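Local coordinates for protein deseasin MCP-01 (Pseudoalteromonas sp., PDB 3VV3) that degrades collagen as a bacterial serine protease of the subtilisin family, probably through the serine-histidine-aspartate triad of that family, at residues S36-S41 with L284-D289; G111-S116 with G125-V130; S244-A249 with K312-T317; D203-D208 with F237-L242. All coordinates share one frame; numbering follows the deposited sequence.

Contact 1 (S36-S41 with L284-D289)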
# COMPACT_ATOMS: atom_id res chain seq x y z
N SER A 36 -28.33 -2.82 16.12
CA SER A 36 -29.56 -2.90 16.91
C SER A 36 -29.53 -4.15 17.79
O SER A 36 -30.24 -4.23 18.80
CB SER A 36 -30.80 -2.90 16.00
OG SER A 36 -30.90 -4.11 15.27
N ILE A 37 -28.69 -5.11 17.41
CA ILE A 37 -28.52 -6.35 18.16
C ILE A 37 -27.34 -6.24 19.12
O ILE A 37 -27.44 -6.58 20.29
CB ILE A 37 -28.30 -7.54 17.21
CG1 ILE A 37 -29.50 -7.71 16.27
CG2 ILE A 37 -28.02 -8.83 17.99
CD1 ILE A 37 -29.27 -8.71 15.14
N SER A 38 -26.20 -5.77 18.60
CA SER A 38 -25.01 -5.60 19.42
C SER A 38 -24.09 -4.54 18.82
O SER A 38 -23.96 -4.46 17.59
CB SER A 38 -24.24 -6.92 19.53
OG SER A 38 -23.13 -6.78 20.40
N THR A 39 -23.47 -3.75 19.68
CA THR A 39 -22.41 -2.84 19.27
C THR A 39 -21.05 -3.31 19.80
O THR A 39 -20.06 -2.59 19.71
CB THR A 39 -22.68 -1.37 19.68
OG1 THR A 39 -23.07 -1.31 21.06
CG2 THR A 39 -23.79 -0.78 18.81
N GLY A 40 -21.03 -4.51 20.36
CA GLY A 40 -19.78 -5.16 20.72
C GLY A 40 -19.46 -5.09 22.20
O GLY A 40 -20.11 -4.37 22.96
N SER A 41 -18.44 -5.84 22.62
CA SER A 41 -18.03 -5.83 24.01
C SER A 41 -16.53 -5.70 24.18
O SER A 41 -15.76 -6.36 23.46
CB SER A 41 -18.50 -7.10 24.71
OG SER A 41 -18.02 -7.13 26.04
N LEU A 284 -19.04 -12.75 18.18
CA LEU A 284 -18.65 -13.37 19.44
C LEU A 284 -19.15 -12.58 20.65
O LEU A 284 -19.08 -13.05 21.78
CB LEU A 284 -17.13 -13.54 19.51
CG LEU A 284 -16.55 -14.62 18.59
CD1 LEU A 284 -15.02 -14.50 18.53
CD2 LEU A 284 -16.96 -16.00 19.06
N SER A 285 -19.65 -11.37 20.41
CA SER A 285 -20.28 -10.61 21.50
C SER A 285 -21.72 -11.06 21.69
O SER A 285 -22.35 -10.76 22.71
CB SER A 285 -20.21 -9.09 21.26
OG SER A 285 -21.19 -8.69 20.30
N VAL A 286 -22.24 -11.79 20.71
CA VAL A 286 -23.62 -12.29 20.73
C VAL A 286 -23.68 -13.80 21.04
O VAL A 286 -24.56 -14.26 21.77
CB VAL A 286 -24.33 -11.99 19.38
CG1 VAL A 286 -25.67 -12.70 19.29
CG2 VAL A 286 -24.51 -10.48 19.19
N ASN A 287 -22.74 -14.55 20.50
CA ASN A 287 -22.70 -16.00 20.71
C ASN A 287 -21.27 -16.51 20.87
O ASN A 287 -20.62 -16.87 19.89
CB ASN A 287 -23.41 -16.75 19.57
CG ASN A 287 -23.56 -18.25 19.85
OD1 ASN A 287 -23.02 -18.77 20.82
ND2 ASN A 287 -24.30 -18.94 18.99
N PRO A 288 -20.79 -16.56 22.12
CA PRO A 288 -19.43 -17.01 22.41
C PRO A 288 -19.26 -18.52 22.30
O PRO A 288 -18.14 -19.01 22.42
CB PRO A 288 -19.24 -16.58 23.87
CG PRO A 288 -20.62 -16.62 24.44
CD PRO A 288 -21.50 -16.12 23.33
N ASP A 289 -20.35 -19.25 22.08
CA ASP A 289 -20.29 -20.72 22.08
C ASP A 289 -19.97 -21.34 20.72
O ASP A 289 -19.85 -22.55 20.60
CB ASP A 289 -21.60 -21.30 22.64
CG ASP A 289 -21.83 -20.92 24.09
OD1 ASP A 289 -20.84 -20.89 24.86
OD2 ASP A 289 -22.99 -20.66 24.46
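Ser38 lays its CB against CG2 of Val286, 3.6 Å away, and sets its hydroxyl beside that of Ser285. The motif underneath is an ST turn: Ser38 OG accepts from Gly40 N at 3.1 Å, so the backbone of 36-41 bends around the very oxygen that meets the other segment. With OG anti to the backbone N (chi1 -176°), the hydroxyl can serve the turn and still come within 2.7 Å of Ser285 OG. That separation suits a hydrogen bond from Ser38 to Ser285, although another acceptor competes for the same proton; Ser285 OG is also bonded to the carbonyl O of Leu282, one turn back along helix 269-284. The contact thus ties the loop after helix 31-34 to the residues just beyond helix 269-284, at the surface of the subtilase fold.

Hydrophobic contact flanks the hydroxyl pair. Ile37 and Val286 cross at about a right angle and meet through their CG2 methyls at 4.1 Å, while both also rest on Leu325 of helix 321-327, which draws the C-terminal helix into the same small cluster. On the other flank lies Gly40, whose backbone angles would jam a side chain against the preceding carbonyl. Gly40 CA passes 3.8 Å from Ser285 OG, and beyond it Ser41 N lies 3.9 Å from Ser285 CB.

Contact 2 (G111-S116 with G125-V130)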
# COMPACT_ATOMS: atom_id res chain seq x y z
N GLY A 111 -8.84 0.69 13.39
CA GLY A 111 -10.00 1.57 13.37
C GLY A 111 -11.20 0.95 12.66
O GLY A 111 -12.35 1.20 13.01
N THR A 112 -10.94 0.14 11.64
CA THR A 112 -12.02 -0.55 10.95
C THR A 112 -12.66 -1.62 11.83
O THR A 112 -13.87 -1.79 11.86
CB THR A 112 -11.52 -1.13 9.61
OG1 THR A 112 -11.13 -0.05 8.76
CG2 THR A 112 -12.60 -1.98 8.92
N ILE A 113 -11.82 -2.33 12.57
CA ILE A 113 -12.29 -3.31 13.54
C ILE A 113 -13.06 -2.64 14.68
O ILE A 113 -14.13 -3.11 15.08
CB ILE A 113 -11.11 -4.09 14.15
CG1 ILE A 113 -10.51 -5.04 13.10
CG2 ILE A 113 -11.54 -4.87 15.39
CD1 ILE A 113 -9.12 -5.53 13.48
N GLY A 114 -12.53 -1.53 15.20
CA GLY A 114 -13.03 -1.00 16.45
C GLY A 114 -12.73 0.44 16.85
O GLY A 114 -12.51 0.71 18.03
N ALA A 115 -12.75 1.37 15.90
CA ALA A 115 -12.76 2.78 16.30
C ALA A 115 -13.97 3.02 17.22
O ALA A 115 -15.05 2.52 16.96
CB ALA A 115 -12.82 3.70 15.08
N SER A 116 -13.77 3.79 18.29
CA SER A 116 -14.83 4.03 19.28
C SER A 116 -16.07 4.59 18.61
O SER A 116 -15.99 5.54 17.83
CB SER A 116 -14.34 4.99 20.37
OG SER A 116 -13.29 4.42 21.13
N GLY A 125 -15.78 1.70 14.21
CA GLY A 125 -15.47 0.39 13.66
C GLY A 125 -16.70 -0.50 13.57
O GLY A 125 -17.80 -0.11 13.96
N VAL A 126 -16.51 -1.71 13.06
CA VAL A 126 -17.61 -2.68 13.06
C VAL A 126 -18.09 -2.87 14.50
O VAL A 126 -19.29 -3.07 14.74
CB VAL A 126 -17.19 -4.04 12.47
CG1 VAL A 126 -18.36 -5.02 12.49
CG2 VAL A 126 -16.66 -3.87 11.04
N ASN A 127 -17.16 -2.82 15.44
CA ASN A 127 -17.47 -2.77 16.87
C ASN A 127 -17.35 -1.35 17.39
O ASN A 127 -16.36 -0.66 17.10
CB ASN A 127 -16.52 -3.66 17.68
CG ASN A 127 -16.55 -5.10 17.24
OD1 ASN A 127 -17.31 -5.91 17.76
ND2 ASN A 127 -15.73 -5.43 16.24
N HIS A 128 -18.34 -0.89 18.16
CA HIS A 128 -18.20 0.37 18.89
C HIS A 128 -17.31 0.15 20.10
O HIS A 128 -16.58 1.05 20.52
CB HIS A 128 -19.55 0.86 19.41
CG HIS A 128 -20.50 1.26 18.33
ND1 HIS A 128 -21.54 2.15 18.54
CD2 HIS A 128 -20.58 0.89 17.03
CE1 HIS A 128 -22.21 2.31 17.42
NE2 HIS A 128 -21.65 1.56 16.48
N ASP A 129 -17.41 -1.04 20.67
CA ASP A 129 -16.65 -1.43 21.85
C ASP A 129 -16.03 -2.80 21.63
O ASP A 129 -16.71 -3.73 21.20
CB ASP A 129 -17.57 -1.46 23.07
CG ASP A 129 -18.23 -0.12 23.34
OD1 ASP A 129 -17.53 0.80 23.81
OD2 ASP A 129 -19.44 0.00 23.07
N VAL A 130 -14.74 -2.91 21.92
CA VAL A 130 -13.98 -4.14 21.72
C VAL A 130 -12.62 -3.88 22.34
O VAL A 130 -12.30 -2.74 22.67
CB VAL A 130 -13.86 -4.49 20.21
CG1 VAL A 130 -12.98 -3.46 19.49
CG2 VAL A 130 -13.34 -5.91 19.99
O HOH W 1 -15.34 3.23 22.81
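Gly111 O, in the last turn of helix 105-114, accepts from Ala115 N within its own segment and lies 3.3 Å from Gly125 CA. The next two carbonyls turn to the returning loop instead. Thr112 O takes Val126 N at 2.9 Å, with Val126 CG2 packed beside it. Ile113 O is gripped twice by one residue: Asn127 N at 3.1 Å and Asn127 ND2 at 3.0 Å approach from opposite faces of the carbonyl plane, the amide bond almost straight at 171°. Asn127 CG stands beside its own backbone N (chi1 -58°), which brings the two donors to the same oxygen. Cutting Asn127 back to an alanine is likely to leave Ile113 O with the main-chain donor alone and Gly278 O without its amide partner. Val130 CG1 lies 3.9 Å from Gly114 CA, where a beta carbon would collide with it; Gly125 is equally confined, pressed against the Gly114 backbone. Ala115 O then accepts from Gly125 N at 3.0 Å, and Ser116 OG holds a water. The helix starts at His105, probably the catalytic histidine; at this far end Ile113 touches Val46 and Val48 of strand 45-50 and Pro274 of helix 269-284.

Contact 3 (S244-A249 with K312-T317)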
# COMPACT_ATOMS: atom_id res chain seq x y z
N SER A 244 -9.26 -21.11 -2.73
CA SER A 244 -8.26 -20.54 -1.82
C SER A 244 -8.66 -19.19 -1.20
O SER A 244 -7.97 -18.68 -0.31
CB SER A 244 -6.90 -20.41 -2.52
OG SER A 244 -6.95 -19.43 -3.54
N VAL A 245 -9.75 -18.61 -1.68
CA VAL A 245 -10.31 -17.41 -1.06
C VAL A 245 -11.77 -17.68 -0.71
O VAL A 245 -12.49 -18.32 -1.48
CB VAL A 245 -10.17 -16.16 -1.97
CG1 VAL A 245 -10.74 -14.91 -1.29
CG2 VAL A 245 -8.70 -15.95 -2.34
N ASP A 246 -12.22 -17.19 0.44
CA ASP A 246 -13.51 -17.64 0.98
C ASP A 246 -14.70 -16.72 0.70
O ASP A 246 -15.80 -17.19 0.42
CB ASP A 246 -13.37 -17.86 2.49
CG ASP A 246 -12.34 -18.91 2.82
OD1 ASP A 246 -12.42 -20.01 2.23
OD2 ASP A 246 -11.45 -18.63 3.67
N MET A 247 -14.48 -15.41 0.80
CA MET A 247 -15.56 -14.44 0.68
C MET A 247 -14.97 -13.05 0.49
O MET A 247 -13.76 -12.89 0.52
CB MET A 247 -16.45 -14.47 1.93
CG MET A 247 -15.70 -14.11 3.21
SD MET A 247 -16.77 -14.14 4.67
CE MET A 247 -17.88 -12.77 4.31
N GLY A 248 -15.83 -12.05 0.33
CA GLY A 248 -15.36 -10.68 0.15
C GLY A 248 -15.92 -9.73 1.19
O GLY A 248 -16.89 -10.05 1.87
N ALA A 249 -15.29 -8.56 1.32
CA ALA A 249 -15.78 -7.50 2.20
C ALA A 249 -15.23 -6.17 1.68
O ALA A 249 -14.27 -6.15 0.90
CB ALA A 249 -15.34 -7.75 3.65
N LYS A 312 -15.56 -17.23 -7.89
CA LYS A 312 -14.21 -16.72 -7.65
C LYS A 312 -13.81 -16.82 -6.18
O LYS A 312 -12.72 -16.38 -5.80
CB LYS A 312 -14.09 -15.28 -8.14
CG LYS A 312 -14.32 -15.13 -9.64
CD LYS A 312 -14.31 -13.67 -10.04
CE LYS A 312 -14.59 -13.50 -11.53
NZ LYS A 312 -13.48 -14.03 -12.35
N THR A 313 -14.69 -17.38 -5.36
CA THR A 313 -14.46 -17.59 -3.94
C THR A 313 -15.27 -18.81 -3.53
O THR A 313 -16.15 -19.23 -4.28
CB THR A 313 -14.93 -16.39 -3.09
OG1 THR A 313 -16.32 -16.12 -3.34
CG2 THR A 313 -14.10 -15.14 -3.37
N VAL A 314 -15.00 -19.37 -2.36
CA VAL A 314 -15.76 -20.55 -1.94
C VAL A 314 -17.24 -20.19 -1.78
O VAL A 314 -18.11 -20.85 -2.36
CB VAL A 314 -15.22 -21.17 -0.63
CG1 VAL A 314 -16.15 -22.29 -0.14
CG2 VAL A 314 -13.80 -21.71 -0.82
N ALA A 315 -17.52 -19.15 -1.01
CA ALA A 315 -18.90 -18.83 -0.64
C ALA A 315 -19.62 -17.95 -1.65
O ALA A 315 -20.85 -17.97 -1.71
CB ALA A 315 -18.95 -18.18 0.75
N GLY A 316 -18.86 -17.18 -2.42
CA GLY A 316 -19.45 -16.25 -3.37
C GLY A 316 -20.29 -15.18 -2.71
O GLY A 316 -21.21 -14.63 -3.31
N THR A 317 -19.98 -14.87 -1.45
CA THR A 317 -20.74 -13.86 -0.72
C THR A 317 -19.88 -12.68 -0.28
O THR A 317 -18.66 -12.78 -0.16
CB THR A 317 -21.37 -14.46 0.54
OG1 THR A 317 -20.33 -15.00 1.36
CG2 THR A 317 -22.37 -15.56 0.19
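Thr313 holds OG1 between its backbone N and carbonyl carbon (chi1 56°), which leaves CG2 to meet Val245 CG1 at 4.0 Å; the valine brings that methyl forward by placing it anti to its own N (chi1 -179°). The hydroxyl meanwhile closes an ST motif, accepting from Gly316 N at 2.9 Å and bonding to Leu309 O as well. In this turn Gly316 adopts a positive phi. A valine in place of Thr313 would probably leave Gly316 N without its acceptor and the turn less firmly set. Successive backbone donors of the turn reach successive carbonyls: Val314 N bonds Val245 O at 2.9 Å, lying in the carbonyl plane, and Ala315 N bonds Asp246 O at 3.0 Å. What they meet is the chain leading into strand 247-250, an outermost strand of the parallel sheet of the subtilase fold, paired on its other side with strand 222-228. Asp246 and Val314 run side by side, the valine CG2 3.8 Å from OD1, while OD2 is bonded to Ser224 N. Farther along, Met247 CB presses on Thr317 O at 3.5 Å, and the same oxygen accepts from Gly248 N at 3.0 Å, nearly in line with its C=O bond.

Contact 4 (D203-D208 with F237-L242)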
# COMPACT_ATOMS: atom_id res chain seq x y z
N ASP A 203 -3.01 -8.01 -6.18
CA ASP A 203 -2.39 -8.12 -7.49
C ASP A 203 -3.32 -8.65 -8.57
O ASP A 203 -2.87 -8.98 -9.67
CB ASP A 203 -1.11 -8.96 -7.41
CG ASP A 203 -0.20 -8.72 -8.59
OD1 ASP A 203 0.22 -7.56 -8.79
OD2 ASP A 203 0.08 -9.69 -9.33
N ALA A 204 -4.61 -8.74 -8.28
CA ALA A 204 -5.60 -9.04 -9.31
C ALA A 204 -5.29 -10.31 -10.11
O ALA A 204 -5.34 -10.30 -11.34
CB ALA A 204 -5.79 -7.84 -10.24
N VAL A 205 -4.98 -11.39 -9.40
CA VAL A 205 -4.78 -12.69 -10.03
C VAL A 205 -5.47 -13.79 -9.23
O VAL A 205 -5.92 -13.58 -8.10
CB VAL A 205 -3.29 -13.05 -10.17
CG1 VAL A 205 -2.60 -12.07 -11.14
CG2 VAL A 205 -2.60 -13.06 -8.81
N ASP A 206 -5.55 -14.97 -9.85
CA ASP A 206 -6.19 -16.15 -9.28
C ASP A 206 -5.25 -16.88 -8.32
O ASP A 206 -4.23 -17.43 -8.74
CB ASP A 206 -6.63 -17.05 -10.44
CG ASP A 206 -7.13 -18.41 -9.98
OD1 ASP A 206 -7.46 -18.57 -8.79
OD2 ASP A 206 -7.20 -19.32 -10.84
N ASN A 207 -5.60 -16.89 -7.03
CA ASN A 207 -4.74 -17.49 -6.01
C ASN A 207 -4.74 -19.02 -6.04
O ASN A 207 -3.87 -19.65 -5.44
CB ASN A 207 -5.12 -17.00 -4.61
CG ASN A 207 -4.71 -15.56 -4.36
OD1 ASN A 207 -4.07 -14.93 -5.20
ND2 ASN A 207 -5.06 -15.04 -3.19
N ASP A 208 -5.70 -19.61 -6.74
CA ASP A 208 -5.70 -21.06 -6.92
C ASP A 208 -4.54 -21.48 -7.82
O ASP A 208 -3.99 -22.57 -7.67
CB ASP A 208 -7.03 -21.57 -7.47
CG ASP A 208 -8.14 -21.58 -6.43
OD1 ASP A 208 -8.05 -20.81 -5.45
OD2 ASP A 208 -9.10 -22.36 -6.59
N PHE A 237 -8.40 -4.40 -8.01
CA PHE A 237 -7.10 -4.88 -7.55
C PHE A 237 -7.14 -6.24 -6.84
O PHE A 237 -6.10 -6.86 -6.65
CB PHE A 237 -6.44 -3.86 -6.62
CG PHE A 237 -7.29 -3.47 -5.44
CD1 PHE A 237 -7.41 -4.32 -4.35
CD2 PHE A 237 -7.97 -2.26 -5.42
CE1 PHE A 237 -8.20 -3.98 -3.26
CE2 PHE A 237 -8.77 -1.89 -4.32
CZ PHE A 237 -8.89 -2.76 -3.24
N SER A 238 -8.32 -6.71 -6.46
CA SER A 238 -8.39 -7.86 -5.56
C SER A 238 -7.95 -9.18 -6.19
O SER A 238 -8.33 -9.50 -7.30
CB SER A 238 -9.80 -8.04 -4.99
OG SER A 238 -9.81 -9.03 -3.96
N GLN A 239 -7.17 -9.95 -5.44
CA GLN A 239 -6.94 -11.34 -5.81
C GLN A 239 -8.19 -12.14 -5.44
O GLN A 239 -9.06 -11.65 -4.72
CB GLN A 239 -5.66 -11.87 -5.13
CG GLN A 239 -4.40 -11.38 -5.85
CD GLN A 239 -3.11 -11.55 -5.06
OE1 GLN A 239 -2.70 -12.67 -4.73
NE2 GLN A 239 -2.47 -10.43 -4.77
N TRP A 240 -8.31 -13.35 -5.98
CA TRP A 240 -9.47 -14.19 -5.72
C TRP A 240 -9.00 -15.64 -5.75
O TRP A 240 -7.81 -15.90 -5.91
CB TRP A 240 -10.57 -13.96 -6.78
CG TRP A 240 -10.15 -14.37 -8.16
CD1 TRP A 240 -10.32 -15.60 -8.74
CD2 TRP A 240 -9.47 -13.56 -9.13
NE1 TRP A 240 -9.79 -15.61 -10.01
CE2 TRP A 240 -9.27 -14.36 -10.28
CE3 TRP A 240 -9.02 -12.24 -9.14
CZ2 TRP A 240 -8.63 -13.88 -11.42
CZ3 TRP A 240 -8.39 -11.76 -10.29
CH2 TRP A 240 -8.20 -12.58 -11.40
N GLY A 241 -9.92 -16.58 -5.56
CA GLY A 241 -9.57 -17.99 -5.65
C GLY A 241 -10.77 -18.86 -5.31
O GLY A 241 -11.27 -18.81 -4.20
N LEU A 242 -11.23 -19.65 -6.28
CA LEU A 242 -12.42 -20.47 -6.08
C LEU A 242 -12.33 -21.36 -4.83
O LEU A 242 -13.31 -21.54 -4.11
CB LEU A 242 -12.70 -21.32 -7.33
CG LEU A 242 -13.85 -22.33 -7.25
CD1 LEU A 242 -15.19 -21.63 -7.03
CD2 LEU A 242 -13.89 -23.16 -8.51
O HOH W 2 -10.09 -19.67 -8.98
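Trp240 lays one face of its indole over the backbone of Val205 and Asp206, a tightly packed part of this contact. The motif is a single parallel beta bridge between Asp206 and Trp240, formed where the loop after strand 195-199 runs beside the loop after strand 222-228. Trp240 N bonds Val205 O at 3.2 Å, and Asn207 N bonds Trp240 O at 2.7 Å, so the residue is held through both polar atoms of its backbone. Its ring, with CG between the backbone N and the carbonyl carbon (chi1 65°), folds back over the partner chain. There Asp206 CA makes a CH-pi contact, 3.9 Å from the centroid of the five-membered ring, and the Asp206 carboxylate lies only 9° from parallel to the indole. Lys312 adds a cation-pi contact to the same ring. Next to the bridge, Val205 and Gln239 lie alongside each other, CG2 of the valine 3.9 Å from CG of the glutamine.

The ends are looser. At one, Ala204 N makes just a weak bond to Phe237 O; Asp203 and Val205 also pack on Gly175 and Gly176 of the second subunit. At the other, Asp208 OD1 lies 3.2 Å from Gly241 CA, where a side chain would clash, and that carboxylate is bonded to Thr243 and Ser244. Direct bonding then gives way to solvent: Asp206 OD1, already accepting from Asp208 N in an Asx turn, also accepts a hydrogen bond from a water that in turn accepts from Leu242 N at 2.9 Å.

In the fold
The four contacts fall into two touching pairs on the subtilase fold. Contacts 1 and 2, centres 13 Å apart, join where Thr39 O meets His128 N and Asp129 N; they cluster around the ends of helices 105-114 and 269-284. Contacts 3 and 4, centres 10 Å apart, join through Ser244 OG with Asp208 OD1 and Lys312 O with Gly241 N, beside the outermost strand 247-250. Contacts 1 and 4 lie on opposite sides of the chain's centre, about 32 Å apart between centres. Along the chain, contact 1 closes a long loop that encloses contacts 2 and 4, whereas contact 3 crosses it, so contact 1 ties residues 243 apart in sequence while contact 2 closes a short local loop.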